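Flavin reductase domain protein (Arthrobacter sp., PDB 2QCK) probably binds FMN and reduces flavin at the expense of a nicotinamide cofactor. Local coordinates at residues A[42-47]-A[52-57]; A[78-83]-A[157-162]; A[87-90]-A[94-97]; A[108-111]-A[116-119]. All blocks are in the same frame, centred on the assembly; numbering follows the deposited sequence. Where two conformers were deposited one is given.

Along the chain, contact 1 closes before any other opens, while contacts 3 and 4 follow one another within the long span between the two halves of contact 2. Contacts 1, 2 and 4 each have a segment on the large antiparallel sheet: strands 44-48 and 51-58, strand 156-162 and strand 116-127. Centres lie about 15 Å apart for contacts 1 and 4 and about 22 Å for contacts 1 and 3. Contacts 3 and 4 touch through Phe-89 and Phe-96, which pack on Leu-111 and Pro-109, and Tyr-157 touches Asp-87 between contacts 2 and 3. Contacts 1, 2 and 4 also reach the second subunit, tying the fold to the dimer.

Contact 1 (A[42-47]-A[52-57]); sequences SVASLS and RFTFNM
The hairpin of strands 44-48 and 51-58 is joined here, with a classic beta bulge near its turn. At the bulge Leu-46 and Ser-47 both face Arg-52, whose O accepts two N-H groups from the same face of its carbonyl plane: Leu-46 N at 2.8 Å and Ser-47 N at 3.3 Å. Arg-52 N bonds back to Ser-47 O. Farther on, Ala-44 and Thr-54 form a hydrogen-bonded antiparallel pair, Thr-54 N reaching Ala-44 O at 2.9 Å. Before the strand proper, Ser-42 takes over from the backbone: chi1 of 57° sets OG between its own N and carbonyl carbon, where it accepts an almost straight bond (171°) from Asn-56 N at 2.9 Å. An alanine here would remove that acceptor and is likely to leave Asn-56 N without its mate in this hairpin. On one face Leu-46 CD2 meets Thr-54 CG2 at 3.8 Å; on the other, Val-43 spreads its two methyls, CG1 to Phe-53 CD2 and CG2 to Phe-55 CB, each at 4.0 Å. Thr-54 OG1 bonds to Asn-56 ND2 of the second subunit, and Arg-52 NH2 forms a salt bridge with Glu-129 of that subunit. The result is a bulged antiparallel hairpin whose polar side chains enter the dimer interface, while Phe-53 and Phe-55 pack against strands 22-31, 72-77 and 131-143 of the flavin reductase-like domain.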
# COMPACT_ATOMS: atom_id res chain seq x y z
N SER A 42 4.29 -2.34 0.94
CA SER A 42 3.30 -1.51 1.67
C SER A 42 3.50 -0.01 1.55
O SER A 42 2.80 0.77 2.21
CB SER A 42 3.28 -1.91 3.14
OG SER A 42 4.56 -1.80 3.74
N VAL A 43 4.41 0.41 0.71
CA VAL A 43 4.76 1.80 0.63
C VAL A 43 3.52 2.47 0.03
O VAL A 43 3.00 1.94 -0.94
CB VAL A 43 6.00 2.04 -0.26
CG1 VAL A 43 6.15 3.49 -0.58
CG2 VAL A 43 7.30 1.50 0.44
N ALA A 44 3.07 3.57 0.62
CA ALA A 44 1.85 4.31 0.18
C ALA A 44 2.10 5.76 0.44
O ALA A 44 2.70 6.13 1.44
CB ALA A 44 0.64 3.88 0.94
N SER A 45 1.61 6.57 -0.47
CA SER A 45 1.50 8.00 -0.26
C SER A 45 0.60 8.35 0.93
O SER A 45 -0.48 7.77 1.08
CB SER A 45 0.91 8.59 -1.52
OG SER A 45 1.04 9.98 -1.43
N LEU A 46 1.04 9.32 1.76
CA LEU A 46 0.25 9.86 2.86
C LEU A 46 -0.21 11.29 2.62
O LEU A 46 -1.39 11.61 2.76
CB LEU A 46 1.01 9.75 4.20
CG LEU A 46 0.40 10.39 5.47
CD1 LEU A 46 -1.02 9.88 5.79
CD2 LEU A 46 1.35 10.12 6.60
N SER A 47 0.71 12.17 2.28
CA SER A 47 0.34 13.57 2.07
C SER A 47 1.22 14.24 1.05
O SER A 47 2.28 13.76 0.71
CB SER A 47 0.36 14.38 3.37
OG SER A 47 1.68 14.49 3.87
N ARG A 52 4.70 13.09 2.39
CA ARG A 52 4.98 11.96 3.28
C ARG A 52 4.50 10.65 2.68
O ARG A 52 3.56 10.61 1.92
CB ARG A 52 4.27 12.11 4.62
CG ARG A 52 4.34 13.45 5.32
CD ARG A 52 3.79 13.28 6.72
NE ARG A 52 2.88 14.36 7.13
CZ ARG A 52 3.27 15.51 7.67
NH1 ARG A 52 4.56 15.77 7.86
NH2 ARG A 52 2.37 16.40 8.01
N PHE A 53 5.14 9.56 3.09
CA PHE A 53 4.70 8.23 2.75
C PHE A 53 4.79 7.37 3.99
O PHE A 53 5.43 7.75 4.95
CB PHE A 53 5.49 7.57 1.58
CG PHE A 53 6.95 7.30 1.85
CD1 PHE A 53 7.91 8.24 1.56
CD2 PHE A 53 7.38 6.05 2.28
CE1 PHE A 53 9.24 8.00 1.76
CE2 PHE A 53 8.72 5.82 2.51
CZ PHE A 53 9.64 6.78 2.24
N THR A 54 4.12 6.23 3.94
CA THR A 54 4.11 5.26 5.02
C THR A 54 4.47 3.88 4.49
O THR A 54 4.26 3.61 3.31
CB THR A 54 2.70 5.17 5.61
OG1 THR A 54 1.77 4.95 4.55
CG2 THR A 54 2.32 6.45 6.30
N PHE A 55 5.04 3.03 5.34
CA PHE A 55 5.10 1.60 5.09
C PHE A 55 5.02 0.85 6.42
O PHE A 55 5.16 1.44 7.51
CB PHE A 55 6.38 1.25 4.30
CG PHE A 55 7.65 1.54 5.04
CD1 PHE A 55 8.18 2.82 5.05
CD2 PHE A 55 8.33 0.53 5.76
CE1 PHE A 55 9.37 3.08 5.72
CE2 PHE A 55 9.48 0.83 6.45
CZ PHE A 55 9.99 2.09 6.44
N ASN A 56 4.80 -0.45 6.32
CA ASN A 56 4.77 -1.33 7.46
C ASN A 56 5.94 -2.31 7.40
O ASN A 56 6.39 -2.71 6.31
CB ASN A 56 3.44 -2.09 7.53
CG ASN A 56 2.22 -1.17 7.58
OD1 ASN A 56 2.30 -0.04 8.06
ND2 ASN A 56 1.08 -1.64 7.05
N MSE A 57 6.43 -2.71 8.57
CA MSE A 57 7.43 -3.76 8.62
C MSE A 57 7.39 -4.50 9.91
O MSE A 57 6.80 -4.04 10.88
CB MSE A 57 8.81 -3.14 8.44
CG MSE A 57 9.26 -2.30 9.60
SE MSE A 57 11.01 -1.53 9.24
CE MSE A 57 12.18 -3.07 9.08
O HOH W 1 1.59 2.18 4.08

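Contact 2 (A[78-83]-A[157-162]); sequences LGLDNQ and YSQPVP
Gln-83 lays its side chain across the CD2 side of the Tyr-157 ring, with NE2 3.1 Å from Tyr-157 CD2 and CG 3.7 Å from the same atom. CG stands anti to the backbone N (chi1 -175°), and a bend at chi2, -77°, swings the amide round to the ring. The amide and ring planes are turned 69° apart, and the approach is oblique. The second meeting is apolar for the most part: Leu-80 straddles Gln-159 CB with its two methyls, CD1 at 3.6 Å and CD2 at 3.7 Å, crossing that side chain at about a right angle. Gln-159 OE1 also comes within 3.5 Å of Leu-80 CD1. These pairs join the loop and the first turn of helix 83-88 to strand 156-162, a strand through which the antiparallel sheet runs on into the second subunit by way of Ser-158, Gln-159, Val-161 and Pro-162. The loop keeps its own shape by a pair of bonds: Gly-79 N gives to Asn-82 OD1 at 2.8 Å, and Asn-82 N gives to Gly-79 O, also at 2.8 Å. Asn-82 ND2 is held in turn by Asp-113 O. Tyr-157 further packs on Ala-86 of helix 83-88 and meets the ring of Tyr-152 edge to face.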
# COMPACT_ATOMS: atom_id res chain seq x y z
N LEU A 78 10.35 0.61 -8.43
CA LEU A 78 10.95 -0.41 -9.27
C LEU A 78 10.16 -0.56 -10.56
O LEU A 78 8.93 -0.44 -10.57
CB LEU A 78 10.97 -1.75 -8.51
CG LEU A 78 11.82 -1.79 -7.23
CD1 LEU A 78 12.06 -3.22 -6.77
CD2 LEU A 78 13.16 -1.09 -7.42
N GLY A 79 10.86 -0.80 -11.65
CA GLY A 79 10.22 -1.27 -12.86
C GLY A 79 10.49 -2.74 -13.13
O GLY A 79 11.17 -3.41 -12.38
N LEU A 80 9.99 -3.22 -14.25
CA LEU A 80 10.17 -4.61 -14.63
C LEU A 80 11.62 -5.01 -14.77
O LEU A 80 11.98 -6.13 -14.47
CB LEU A 80 9.47 -4.90 -15.94
CG LEU A 80 7.99 -4.63 -15.99
CD1 LEU A 80 7.39 -5.36 -17.18
CD2 LEU A 80 7.30 -5.05 -14.71
N ASP A 81 12.48 -4.08 -15.20
CA ASP A 81 13.90 -4.39 -15.31
C ASP A 81 14.56 -4.49 -13.94
O ASP A 81 15.72 -4.85 -13.83
CB ASP A 81 14.62 -3.34 -16.15
CG ASP A 81 14.30 -3.46 -17.64
N ASN A 82 13.83 -4.17 -12.87
CA ASN A 82 14.39 -4.25 -11.53
C ASN A 82 13.92 -5.52 -10.77
O ASN A 82 14.06 -5.56 -9.56
CB ASN A 82 14.01 -3.03 -10.70
CG ASN A 82 14.44 -1.71 -11.31
OD1 ASN A 82 13.65 -0.78 -11.38
ND2 ASN A 82 15.69 -1.61 -11.68
N GLN A 83 13.42 -6.55 -11.47
CA GLN A 83 12.90 -7.69 -10.74
C GLN A 83 14.01 -8.40 -9.98
O GLN A 83 13.77 -8.85 -8.87
CB GLN A 83 12.15 -8.65 -11.65
CG GLN A 83 11.52 -9.78 -10.88
CD GLN A 83 12.54 -10.83 -10.46
OE1 GLN A 83 13.56 -11.01 -11.10
NE2 GLN A 83 12.25 -11.52 -9.37
N TYR A 157 6.02 -11.95 -9.10
CA TYR A 157 6.22 -10.65 -9.72
C TYR A 157 5.44 -10.59 -11.01
O TYR A 157 5.51 -11.48 -11.83
CB TYR A 157 7.70 -10.39 -9.96
CG TYR A 157 8.48 -10.16 -8.68
CD1 TYR A 157 8.34 -8.99 -7.93
CD2 TYR A 157 9.36 -11.11 -8.22
CE1 TYR A 157 9.07 -8.81 -6.72
CE2 TYR A 157 10.07 -10.93 -7.04
CZ TYR A 157 9.91 -9.79 -6.30
OH TYR A 157 10.62 -9.65 -5.13
N SER A 158 4.70 -9.49 -11.20
CA SER A 158 3.80 -9.29 -12.30
C SER A 158 4.04 -7.91 -12.90
O SER A 158 4.75 -7.08 -12.34
CB SER A 158 2.35 -9.35 -11.82
OG SER A 158 1.98 -10.68 -11.49
N GLN A 159 3.43 -7.70 -14.05
CA GLN A 159 3.44 -6.41 -14.68
C GLN A 159 1.99 -5.98 -14.91
O GLN A 159 1.14 -6.84 -15.11
CB GLN A 159 4.18 -6.49 -15.98
CG GLN A 159 3.42 -7.20 -17.08
CD GLN A 159 4.18 -7.17 -18.36
OE1 GLN A 159 4.41 -6.10 -18.93
NE2 GLN A 159 4.59 -8.35 -18.84
N PRO A 160 1.73 -4.68 -14.85
CA PRO A 160 0.37 -4.23 -15.06
C PRO A 160 0.08 -4.08 -16.55
O PRO A 160 0.91 -3.56 -17.30
CB PRO A 160 0.34 -2.90 -14.32
CG PRO A 160 1.69 -2.37 -14.42
CD PRO A 160 2.64 -3.56 -14.57
N VAL A 161 -1.07 -4.57 -16.99
CA VAL A 161 -1.47 -4.35 -18.37
C VAL A 161 -2.77 -3.59 -18.31
O VAL A 161 -3.69 -4.02 -17.66
CB VAL A 161 -1.72 -5.66 -19.10
CG1 VAL A 161 -2.21 -5.35 -20.48
CG2 VAL A 161 -0.48 -6.50 -19.12
N PRO A 162 -2.83 -2.40 -18.91
CA PRO A 162 -4.10 -1.72 -18.71
C PRO A 162 -5.26 -2.48 -19.28
O PRO A 162 -5.09 -3.30 -20.18
CB PRO A 162 -3.89 -0.38 -19.43
CG PRO A 162 -2.78 -0.60 -20.34
CD PRO A 162 -1.89 -1.60 -19.72

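Contact 3 (A[87-90]-A[94-97]); sequences DRFA and NRFE
A backbone carbonyl sits over a guanidinium: Phe-89 O lies above the centre of the Arg-95 group, 3.3 Å from CZ, with no hydrogen bond to it. The N-H groups are used elsewhere, NH2 bonding to Arg-91 O and NH1 to Gly-37 O, so the plane is held while the carbonyl faces its positive surface, a placement that is probably electrostatically favourable. Arg-95 CB itself lies over one face of the Phe-89 ring in a CH-pi contact, 4.0 Å from the centroid and 19° off the normal. From there chi1 of -65° and a chain stretched from CG to NE carry the guanidinium on past the ring to Phe-89 O. Phe-96 CZ lies at the edge of the same ring: the two rings make a T-shaped stack, the edge of Phe-89 pointing at the face of Phe-96, with centroids 5.2 Å apart and planes at 89°. The nearest atoms are Phe-89 CE2 and Phe-96 CZ, at 3.6 Å. An Asx turn shapes the second segment, Asn-94 OD1 accepting from Phe-96 N at 3.1 Å within a type I turn. The contact thus folds the loop after helix 83-88 back onto that helix's C-terminal end, with strand 34-40 touching both segments and Phe-89 and Phe-96 packed against strand 109-111.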
# COMPACT_ATOMS: atom_id res chain seq x y z
N ASP A 87 14.07 -9.25 -5.90
CA ASP A 87 14.30 -10.56 -5.32
C ASP A 87 15.52 -10.59 -4.37
O ASP A 87 15.46 -11.19 -3.29
CB ASP A 87 14.45 -11.55 -6.47
CG ASP A 87 14.35 -12.98 -6.04
OD1 ASP A 87 13.25 -13.42 -5.60
OD2 ASP A 87 15.35 -13.70 -6.17
N ARG A 88 16.62 -9.97 -4.80
CA ARG A 88 17.82 -9.69 -3.97
C ARG A 88 17.46 -9.18 -2.59
O ARG A 88 17.96 -9.65 -1.58
CB ARG A 88 18.70 -8.60 -4.60
CG ARG A 88 20.04 -9.04 -5.16
CD ARG A 88 20.69 -7.86 -5.94
NE ARG A 88 21.42 -8.30 -7.12
CZ ARG A 88 21.59 -7.58 -8.23
NH1 ARG A 88 21.09 -6.37 -8.37
NH2 ARG A 88 22.27 -8.11 -9.23
N PHE A 89 16.61 -8.16 -2.58
CA PHE A 89 16.28 -7.41 -1.38
C PHE A 89 15.15 -8.03 -0.55
O PHE A 89 14.74 -7.46 0.48
CB PHE A 89 16.02 -5.96 -1.80
CG PHE A 89 17.28 -5.14 -1.84
CD1 PHE A 89 18.09 -5.12 -2.97
CD2 PHE A 89 17.70 -4.46 -0.71
CE1 PHE A 89 19.25 -4.39 -2.99
CE2 PHE A 89 18.88 -3.75 -0.73
CZ PHE A 89 19.66 -3.71 -1.88
N ALA A 90 14.66 -9.19 -1.00
CA ALA A 90 13.65 -9.95 -0.28
C ALA A 90 14.24 -11.20 0.36
O ALA A 90 13.59 -11.80 1.20
CB ALA A 90 12.44 -10.33 -1.23
N ASN A 94 23.61 -11.43 1.33
CA ASN A 94 24.07 -10.06 1.52
C ASN A 94 23.55 -9.18 0.39
O ASN A 94 23.90 -9.35 -0.77
CB ASN A 94 25.59 -10.04 1.54
CG ASN A 94 26.14 -8.70 1.91
OD1 ASN A 94 25.53 -7.66 1.66
ND2 ASN A 94 27.30 -8.71 2.51
N ARG A 95 22.66 -8.26 0.74
CA ARG A 95 21.93 -7.49 -0.25
C ARG A 95 22.76 -6.42 -0.95
O ARG A 95 22.40 -5.96 -2.04
CB ARG A 95 20.74 -6.87 0.40
CG ARG A 95 19.78 -7.94 0.88
CD ARG A 95 18.57 -7.41 1.60
NE ARG A 95 17.70 -8.54 1.94
CZ ARG A 95 16.76 -8.55 2.88
NH1 ARG A 95 16.46 -7.46 3.55
NH2 ARG A 95 16.05 -9.64 3.11
N PHE A 96 23.86 -6.01 -0.33
CA PHE A 96 24.68 -4.92 -0.86
C PHE A 96 25.97 -5.41 -1.48
O PHE A 96 26.78 -4.59 -1.88
CB PHE A 96 24.91 -3.87 0.24
CG PHE A 96 23.66 -3.10 0.56
CD1 PHE A 96 23.31 -1.96 -0.18
CD2 PHE A 96 22.79 -3.55 1.54
CE1 PHE A 96 22.14 -1.25 0.07
CE2 PHE A 96 21.63 -2.87 1.80
CZ PHE A 96 21.30 -1.72 1.06
N GLU A 97 26.13 -6.73 -1.58
CA GLU A 97 27.27 -7.30 -2.31
C GLU A 97 27.04 -7.13 -3.82
O GLU A 97 26.07 -7.64 -4.35
CB GLU A 97 27.38 -8.78 -1.96
CG GLU A 97 28.36 -9.60 -2.77
CD GLU A 97 28.59 -10.97 -2.15
OE1 GLU A 97 27.61 -11.57 -1.63
OE2 GLU A 97 29.73 -11.45 -2.17

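Contact 4 (A[108-111]-A[116-119]); sequences VPIL and GWLI
One face of the Trp-117 indole is overlaid by Ile-110, which spreads both of its branches on it. CG2 lies over the five-membered ring, 3.6 Å from its centroid and 20° off the normal, a CH-pi contact that brings it to 3.4 Å from Trp-117 NE1. CD1 sits farther along the same face, 3.8 Å from Trp-117 CD2 and equally near CE3, displaced toward the rim. Torsions explain the spread: Ile-110 CG2 is anti to its own N while CG1 (chi1 -57°) is anti to the carbonyl carbon, and chi2 of -67° turns CD1 down to the indole. A valine in place of Trp-117 would take away this flat surface and would probably leave Ile-110 without its main cover from the strand, opening a gap beside it. Next to the indole, Ile-119 CD1 is a shared apolar meeting point, 3.9 Å from Ile-110 CD1 and 3.9 Å from Val-108 CB; Val-108 and Ile-119 reach toward each other tip to tip. The CA atoms of Ile-110 and Trp-117 are 7.8 Å apart, so side chains alone bridge the segments. Ile-110 pairs instead with Glu-102 through its backbone, and Trp-117 with Gln-142. In this part of the flavin reductase-like domain the small two-stranded sheet 101-103/109-111 packs through its side chains on strand 116-127 of the large antiparallel sheet.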
# COMPACT_ATOMS: atom_id res chain seq x y z
N VAL A 108 22.47 8.04 2.68
CA VAL A 108 21.47 7.02 2.40
C VAL A 108 21.98 6.17 1.23
O VAL A 108 22.56 6.71 0.25
CB VAL A 108 20.11 7.67 2.05
CG1 VAL A 108 19.06 6.59 1.62
CG2 VAL A 108 19.58 8.48 3.23
N PRO A 109 21.82 4.83 1.32
CA PRO A 109 22.19 4.01 0.17
C PRO A 109 21.17 4.14 -0.95
O PRO A 109 19.96 3.88 -0.76
CB PRO A 109 22.20 2.59 0.74
CG PRO A 109 22.12 2.73 2.22
CD PRO A 109 21.35 3.98 2.42
N ILE A 110 21.66 4.57 -2.10
CA ILE A 110 20.89 4.76 -3.32
C ILE A 110 21.21 3.65 -4.34
O ILE A 110 22.37 3.46 -4.76
CB ILE A 110 21.06 6.20 -3.93
CG1 ILE A 110 20.67 7.27 -2.90
CG2 ILE A 110 20.16 6.34 -5.18
CD1 ILE A 110 19.17 7.27 -2.52
N LEU A 111 20.16 2.92 -4.72
CA LEU A 111 20.22 1.86 -5.67
C LEU A 111 20.13 2.43 -7.06
O LEU A 111 19.25 3.23 -7.34
CB LEU A 111 19.05 0.89 -5.49
CG LEU A 111 18.79 0.31 -4.10
CD1 LEU A 111 17.58 -0.66 -4.17
CD2 LEU A 111 20.06 -0.33 -3.57
N GLY A 116 12.95 5.53 -9.87
CA GLY A 116 13.29 6.76 -9.20
C GLY A 116 13.34 6.47 -7.72
O GLY A 116 12.96 5.38 -7.28
N TRP A 117 13.84 7.43 -6.97
CA TRP A 117 13.88 7.34 -5.51
C TRP A 117 13.52 8.64 -4.80
O TRP A 117 13.57 9.74 -5.38
CB TRP A 117 15.28 6.88 -5.06
CG TRP A 117 16.40 7.71 -5.61
CD1 TRP A 117 17.13 7.44 -6.71
CD2 TRP A 117 16.90 8.93 -5.07
NE1 TRP A 117 18.08 8.42 -6.91
CE2 TRP A 117 17.95 9.35 -5.91
CE3 TRP A 117 16.58 9.71 -3.97
CZ2 TRP A 117 18.67 10.51 -5.68
CZ3 TRP A 117 17.27 10.86 -3.75
CH2 TRP A 117 18.32 11.25 -4.60
N LEU A 118 13.20 8.49 -3.52
CA LEU A 118 12.97 9.61 -2.62
C LEU A 118 13.78 9.37 -1.36
O LEU A 118 13.94 8.21 -0.95
CB LEU A 118 11.47 9.70 -2.27
CG LEU A 118 10.46 9.79 -3.41
CD1 LEU A 118 9.05 9.82 -2.87
CD2 LEU A 118 10.74 11.01 -4.23
N ILE A 119 14.27 10.44 -0.75
CA ILE A 119 14.92 10.38 0.56
C ILE A 119 14.02 11.08 1.59
O ILE A 119 13.46 12.15 1.34
CB ILE A 119 16.37 10.97 0.55
CG1 ILE A 119 17.31 10.00 -0.18
CG2 ILE A 119 16.92 11.22 1.97
CD1 ILE A 119 18.73 10.46 -0.33